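Local coordinates for uncharacterized conserved protein (PDB 3FRM), which is of unknown function but carries a GNAT-type acetyltransferase domain, so it may transfer acyl groups from a coenzyme A thioester, at residues V179-F193 and I208-I222. Residues are numbered along the deposited sequence; the frame is centred on the assembly and turned at random.
Sequences VDIIMTDKTIEIDGF and IQAYVGRMANERPVI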
loop_
_atom_site.group_PDB
_atom_site.type_symbol
_atom_site.label_atom_id
_atom_site.label_comp_id
_atom_site.label_asym_id
_atom_site.label_seq_id
_atom_site.Cartn_x
_atom_site.Cartn_y
_atom_site.Cartn_z
ATOM N N VAL A 179 -9.297 16.120 7.066
ATOM C CA VAL A 179 -9.655 15.570 5.768
ATOM C C VAL A 179 -10.276 16.695 5.007
ATOM O O VAL A 179 -10.840 17.585 5.620
ATOM C CB VAL A 179 -10.636 14.342 5.905
ATOM C CG1 VAL A 179 -11.991 14.734 6.668
ATOM C CG2 VAL A 179 -10.866 13.663 4.562
ATOM N N ASP A 180 -10.130 16.643 3.694
ATOM C CA ASP A 180 -10.833 17.477 2.726
ATOM C C ASP A 180 -11.991 16.717 2.084
ATOM O O ASP A 180 -11.875 15.534 1.808
ATOM C CB ASP A 180 -9.892 17.789 1.592
ATOM C CG ASP A 180 -8.781 18.648 2.024
ATOM O OD1 ASP A 180 -8.175 19.290 1.149
ATOM O OD2 ASP A 180 -8.529 18.726 3.247
ATOM N N ILE A 181 -13.086 17.428 1.835
ATOM C CA ILE A 181 -14.220 16.852 1.181
ATOM C C ILE A 181 -14.677 17.748 0.068
ATOM O O ILE A 181 -14.772 18.961 0.225
ATOM C CB ILE A 181 -15.418 16.514 2.147
ATOM C CG1 ILE A 181 -15.719 17.670 3.077
ATOM C CG2 ILE A 181 -15.091 15.307 2.987
ATOM C CD1 ILE A 181 -14.935 17.643 4.405
ATOM N N ILE A 182 -14.965 17.093 -1.049
ATOM C CA ILE A 182 -15.429 17.714 -2.261
ATOM C C ILE A 182 -16.782 17.090 -2.519
ATOM O O ILE A 182 -16.898 15.865 -2.763
ATOM C CB ILE A 182 -14.492 17.423 -3.466
ATOM C CG1 ILE A 182 -13.094 17.965 -3.232
ATOM C CG2 ILE A 182 -15.043 17.994 -4.764
ATOM C CD1 ILE A 182 -12.095 16.845 -2.936
HETATM N N MSE A 183 -17.803 17.935 -2.489
HETATM C CA MSE A 183 -19.164 17.459 -2.620
HETATM C C MSE A 183 -19.783 17.775 -3.959
HETATM O O MSE A 183 -19.555 18.826 -4.514
HETATM C CB MSE A 183 -20.001 18.052 -1.524
HETATM C CG MSE A 183 -19.286 17.944 -0.228
HETATM SE SE MSE A 183 -20.317 18.841 1.123
HETATM C CE MSE A 183 -19.886 20.722 0.635
ATOM N N THR A 184 -20.572 16.850 -4.469
ATOM C CA THR A 184 -21.248 17.060 -5.704
ATOM C C THR A 184 -22.610 16.515 -5.405
ATOM O O THR A 184 -22.886 16.089 -4.293
ATOM C CB THR A 184 -20.576 16.271 -6.863
ATOM O OG1 THR A 184 -20.194 14.969 -6.405
ATOM C CG2 THR A 184 -19.304 16.964 -7.367
ATOM N N ASP A 185 -23.472 16.539 -6.393
ATOM C CA ASP A 185 -24.781 15.978 -6.241
ATOM C C ASP A 185 -24.652 14.478 -6.162
ATOM O O ASP A 185 -25.265 13.851 -5.308
ATOM C CB ASP A 185 -25.640 16.354 -7.435
ATOM C CG ASP A 185 -25.857 17.836 -7.527
ATOM O OD1 ASP A 185 -25.316 18.464 -8.480
ATOM O OD2 ASP A 185 -26.520 18.387 -6.619
ATOM N N LYS A 186 -23.841 13.907 -7.040
ATOM C CA LYS A 186 -23.767 12.467 -7.201
ATOM C C LYS A 186 -22.906 11.829 -6.118
ATOM O O LYS A 186 -23.260 10.802 -5.561
ATOM C CB LYS A 186 -23.136 12.155 -8.556
ATOM C CG LYS A 186 -23.812 11.033 -9.359
ATOM C CD LYS A 186 -22.757 10.062 -9.982
ATOM C CE LYS A 186 -21.771 10.755 -10.937
ATOM N NZ LYS A 186 -21.033 9.779 -11.810
ATOM N N THR A 187 -21.762 12.438 -5.811
ATOM C CA THR A 187 -20.839 11.787 -4.907
ATOM C C THR A 187 -20.267 12.703 -3.831
ATOM O O THR A 187 -20.411 13.922 -3.863
ATOM C CB THR A 187 -19.603 11.301 -5.662
ATOM O OG1 THR A 187 -19.020 12.422 -6.325
ATOM C CG2 THR A 187 -19.913 10.243 -6.679
ATOM N N ILE A 188 -19.540 12.095 -2.916
ATOM C CA ILE A 188 -18.626 12.847 -2.120
ATOM C C ILE A 188 -17.216 12.246 -2.123
ATOM O O ILE A 188 -17.013 11.034 -1.971
ATOM C CB ILE A 188 -19.238 13.104 -0.750
ATOM C CG1 ILE A 188 -18.278 13.747 0.224
ATOM C CG2 ILE A 188 -19.889 11.853 -0.187
ATOM C CD1 ILE A 188 -19.128 14.534 1.214
ATOM N N GLU A 189 -16.228 13.112 -2.332
ATOM C CA GLU A 189 -14.875 12.667 -2.414
ATOM C C GLU A 189 -14.098 13.189 -1.244
ATOM O O GLU A 189 -14.229 14.355 -0.870
ATOM C CB GLU A 189 -14.249 13.131 -3.707
ATOM C CG GLU A 189 -12.910 12.526 -3.987
ATOM C CD GLU A 189 -12.138 13.376 -4.993
ATOM O OE1 GLU A 189 -12.804 13.884 -5.929
ATOM O OE2 GLU A 189 -10.887 13.555 -4.850
ATOM N N ILE A 190 -13.329 12.294 -0.634
ATOM C CA ILE A 190 -12.385 12.690 0.368
ATOM C C ILE A 190 -10.975 12.749 -0.229
ATOM O O ILE A 190 -10.685 12.144 -1.258
ATOM C CB ILE A 190 -12.485 11.881 1.696
ATOM C CG1 ILE A 190 -12.386 10.388 1.496
ATOM C CG2 ILE A 190 -13.849 12.100 2.372
ATOM C CD1 ILE A 190 -11.975 9.627 2.760
ATOM N N ASP A 191 -10.123 13.527 0.409
ATOM C CA ASP A 191 -8.799 13.719 -0.060
ATOM C C ASP A 191 -8.006 14.282 1.106
ATOM O O ASP A 191 -8.537 15.017 1.942
ATOM C CB ASP A 191 -8.819 14.738 -1.209
ATOM C CG ASP A 191 -7.496 14.834 -1.929
ATOM O OD1 ASP A 191 -6.981 15.978 -2.052
ATOM O OD2 ASP A 191 -6.943 13.788 -2.351
ATOM N N GLY A 192 -6.733 13.921 1.174
ATOM C CA GLY A 192 -5.824 14.541 2.138
ATOM C C GLY A 192 -6.106 14.055 3.542
ATOM O O GLY A 192 -5.816 14.751 4.496
ATOM N N PHE A 193 -6.683 12.851 3.669
ATOM C CA PHE A 193 -7.018 12.338 4.981
ATOM C C PHE A 193 -5.754 12.009 5.793
ATOM O O PHE A 193 -4.854 11.365 5.303
ATOM C CB PHE A 193 -7.931 11.136 4.853
ATOM C CG PHE A 193 -8.142 10.418 6.137
ATOM C CD1 PHE A 193 -9.338 10.547 6.833
ATOM C CD2 PHE A 193 -7.129 9.624 6.677
ATOM C CE1 PHE A 193 -9.538 9.866 8.019
ATOM C CE2 PHE A 193 -7.291 8.988 7.892
ATOM C CZ PHE A 193 -8.502 9.112 8.577
ATOM N N ILE A 208 -13.878 10.111 11.906
ATOM C CA ILE A 208 -13.839 11.082 10.840
ATOM C C ILE A 208 -14.562 10.544 9.633
ATOM O O ILE A 208 -15.251 11.270 8.906
ATOM C CB ILE A 208 -12.388 11.478 10.479
ATOM C CG1 ILE A 208 -11.828 12.413 11.542
ATOM C CG2 ILE A 208 -12.306 12.094 9.085
ATOM C CD1 ILE A 208 -10.256 12.366 11.672
ATOM N N GLN A 209 -14.437 9.248 9.427
ATOM C CA GLN A 209 -15.003 8.662 8.263
ATOM C C GLN A 209 -16.529 8.638 8.372
ATOM O O GLN A 209 -17.215 9.019 7.437
ATOM C CB GLN A 209 -14.452 7.272 8.130
ATOM C CG GLN A 209 -14.515 6.786 6.749
ATOM C CD GLN A 209 -13.401 7.343 5.952
ATOM O OE1 GLN A 209 -12.291 7.416 6.431
ATOM N NE2 GLN A 209 -13.677 7.730 4.721
ATOM N N ALA A 210 -17.049 8.186 9.513
ATOM C CA ALA A 210 -18.475 8.153 9.729
ATOM C C ALA A 210 -19.121 9.527 9.638
ATOM O O ALA A 210 -20.261 9.647 9.200
ATOM C CB ALA A 210 -18.808 7.514 11.089
ATOM N N TYR A 211 -18.405 10.549 10.079
ATOM C CA TYR A 211 -18.871 11.915 9.959
ATOM C C TYR A 211 -19.112 12.245 8.479
ATOM O O TYR A 211 -20.213 12.646 8.088
ATOM C CB TYR A 211 -17.801 12.848 10.526
ATOM C CG TYR A 211 -18.240 14.270 10.613
ATOM C CD1 TYR A 211 -18.647 14.818 11.843
ATOM C CD2 TYR A 211 -18.240 15.093 9.479
ATOM C CE1 TYR A 211 -19.077 16.135 11.941
ATOM C CE2 TYR A 211 -18.667 16.430 9.569
ATOM C CZ TYR A 211 -19.095 16.926 10.810
ATOM O OH TYR A 211 -19.506 18.226 10.918
ATOM N N VAL A 212 -18.070 12.083 7.670
ATOM C CA VAL A 212 -18.180 12.234 6.242
ATOM C C VAL A 212 -19.387 11.404 5.735
ATOM O O VAL A 212 -20.187 11.856 4.901
ATOM C CB VAL A 212 -16.841 11.836 5.574
ATOM C CG1 VAL A 212 -16.990 11.729 4.093
ATOM C CG2 VAL A 212 -15.692 12.860 5.925
ATOM N N GLY A 213 -19.547 10.205 6.285
ATOM C CA GLY A 213 -20.616 9.320 5.877
ATOM C C GLY A 213 -21.986 9.929 6.138
ATOM O O GLY A 213 -22.910 9.770 5.302
ATOM N N ARG A 214 -22.123 10.594 7.301
ATOM C CA ARG A 214 -23.364 11.251 7.666
ATOM C C ARG A 214 -23.622 12.451 6.769
ATOM O O ARG A 214 -24.752 12.654 6.342
ATOM C CB ARG A 214 -23.428 11.621 9.163
ATOM C CG ARG A 214 -23.595 10.409 10.095
ATOM C CD ARG A 214 -23.710 10.793 11.567
ATOM N NE ARG A 214 -22.661 11.715 12.012
ATOM C CZ ARG A 214 -21.479 11.352 12.505
ATOM N NH1 ARG A 214 -21.166 10.064 12.640
ATOM N NH2 ARG A 214 -20.604 12.288 12.865
HETATM N N MSE A 215 -22.585 13.210 6.431
HETATM C CA MSE A 215 -22.762 14.254 5.432
HETATM C C MSE A 215 -23.195 13.700 4.093
HETATM O O MSE A 215 -23.977 14.326 3.395
HETATM C CB MSE A 215 -21.496 15.051 5.192
HETATM C CG MSE A 215 -21.034 15.827 6.348
HETATM SE SE MSE A 215 -19.338 16.676 5.869
HETATM C CE MSE A 215 -18.553 15.387 4.657
ATOM N N ALA A 216 -22.695 12.536 3.707
ATOM C CA ALA A 216 -22.941 12.094 2.347
ATOM C C ALA A 216 -24.411 11.869 2.017
ATOM O O ALA A 216 -24.809 11.957 0.849
ATOM C CB ALA A 216 -22.123 10.876 2.036
ATOM N N ASN A 217 -25.221 11.582 3.038
ATOM C CA ASN A 217 -26.580 11.081 2.849
ATOM C C ASN A 217 -26.564 9.687 2.234
ATOM O O ASN A 217 -26.041 8.769 2.848
ATOM C CB ASN A 217 -27.426 12.038 2.016
ATOM C CG ASN A 217 -28.029 13.123 2.837
ATOM O OD1 ASN A 217 -27.466 14.229 2.925
ATOM N ND2 ASN A 217 -29.178 12.826 3.475
ATOM N N GLU A 218 -27.149 9.513 1.053
ATOM C CA GLU A 218 -26.958 8.268 0.330
ATOM C C GLU A 218 -25.984 8.397 -0.859
ATOM O O GLU A 218 -25.844 7.459 -1.676
ATOM C CB GLU A 218 -28.309 7.662 -0.052
ATOM C CG GLU A 218 -29.177 7.234 1.210
ATOM C CD GLU A 218 -29.721 5.782 1.112
ATOM O OE1 GLU A 218 -29.069 4.916 0.446
ATOM O OE2 GLU A 218 -30.807 5.496 1.703
ATOM N N ARG A 219 -25.311 9.546 -0.954
ATOM C CA ARG A 219 -24.207 9.691 -1.906
ATOM C C ARG A 219 -23.073 8.717 -1.574
ATOM O O ARG A 219 -22.671 8.607 -0.420
ATOM C CB ARG A 219 -23.639 11.117 -1.938
ATOM C CG ARG A 219 -24.539 12.146 -2.584
ATOM C CD ARG A 219 -24.066 13.583 -2.382
ATOM N NE ARG A 219 -24.066 14.063 -0.992
ATOM C CZ ARG A 219 -23.720 15.304 -0.610
ATOM N NH1 ARG A 219 -23.344 16.223 -1.497
ATOM N NH2 ARG A 219 -23.714 15.640 0.673
ATOM N N PRO A 220 -22.581 7.975 -2.577
ATOM C CA PRO A 220 -21.354 7.221 -2.400
ATOM C C PRO A 220 -20.185 8.110 -1.979
ATOM O O PRO A 220 -20.081 9.307 -2.369
ATOM C CB PRO A 220 -21.035 6.711 -3.820
ATOM C CG PRO A 220 -22.342 6.813 -4.595
ATOM C CD PRO A 220 -23.355 7.528 -3.749
ATOM N N VAL A 221 -19.257 7.523 -1.237
ATOM C CA VAL A 221 -18.060 8.270 -0.971
ATOM C C VAL A 221 -16.815 7.636 -1.562
ATOM O O VAL A 221 -16.676 6.396 -1.530
ATOM C CB VAL A 221 -17.961 8.857 0.480
ATOM C CG1 VAL A 221 -18.944 8.246 1.416
ATOM C CG2 VAL A 221 -16.475 8.944 1.014
ATOM N N ILE A 222 -15.983 8.486 -2.166
ATOM C CA ILE A 222 -14.955 8.033 -3.026
ATOM C C ILE A 222 -13.674 8.838 -2.828
ATOM O O ILE A 222 -13.682 9.982 -2.293
ATOM C CB ILE A 222 -15.376 8.187 -4.508
ATOM C CG1 ILE A 222 -15.190 9.646 -4.971
ATOM C CG2 ILE A 222 -16.798 7.620 -4.735
ATOM C CD1 ILE A 222 -15.611 9.932 -6.386
#
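The guanidinium of Arg219 meets the hairpin turn at Thr184 edge-on. NH1 donates to Thr184 O at 2.8 Å, and the acceptor lies 5° out of the guanidinium plane. The same edge-on geometry serves the helix end. NE donates to Ala216 O at 2.9 Å and NH2 to Met215 O. Both acceptors lie near the guanidinium plane, while both nitrogens stand above the planes of the carbonyls they reach. Three backbone carbonyls therefore fix the rotation of the group and tie the hairpin turn to the end of helix 204-216. The bend at chi3 of Arg219 (-65°) turns the guanidinium toward the carbonyls of Ala216 and Met215, while its CD lies 3.2 Å from Asp185 O.

The Phe193 ring is met at its edge by Ile208 CG2, 3.7 Å from CE1. That methyl also touches Val179 CG1.

Between these ends the packing is mostly apolar. Val212 sets CG1 against Ile190 CG2 at 3.6 Å and CG2 against Ile181 CG2. The Gln209 side chain crosses Ile190 at about a right angle, its NE2 3.2 Å from CD1 of Ile190. CE of selenomethionine Met215 reaches Ile188 CD1 and Ile181 CG2. Ile188 holds CG1 anti to its backbone N (chi1 173°), which leaves CG2 to meet Ala216 CB at 3.3 Å.

Ile188 pairs with Val221 and Glu189 with Ile222, in parallel. Ile188 N donates to Pro220 O, Ile222 N to Ile188 O at 2.8 Å, and Ile190 N to Ile222 O. Glu189 CB and CG lie against Ile222 CG1 on the sheet face opposite Ile188 and Val221, and Glu189 OE1 accepts from Tyr13 N.

This is a beta-alpha-beta crossover of the GNAT domain. Helix 204-216 packs over strands 174-183 and 188-195, with strand 165-171 beside Val179 and Ile208. Helix 107-111 touches Ala216 and Val221, and helix 232-237 touches Phe193.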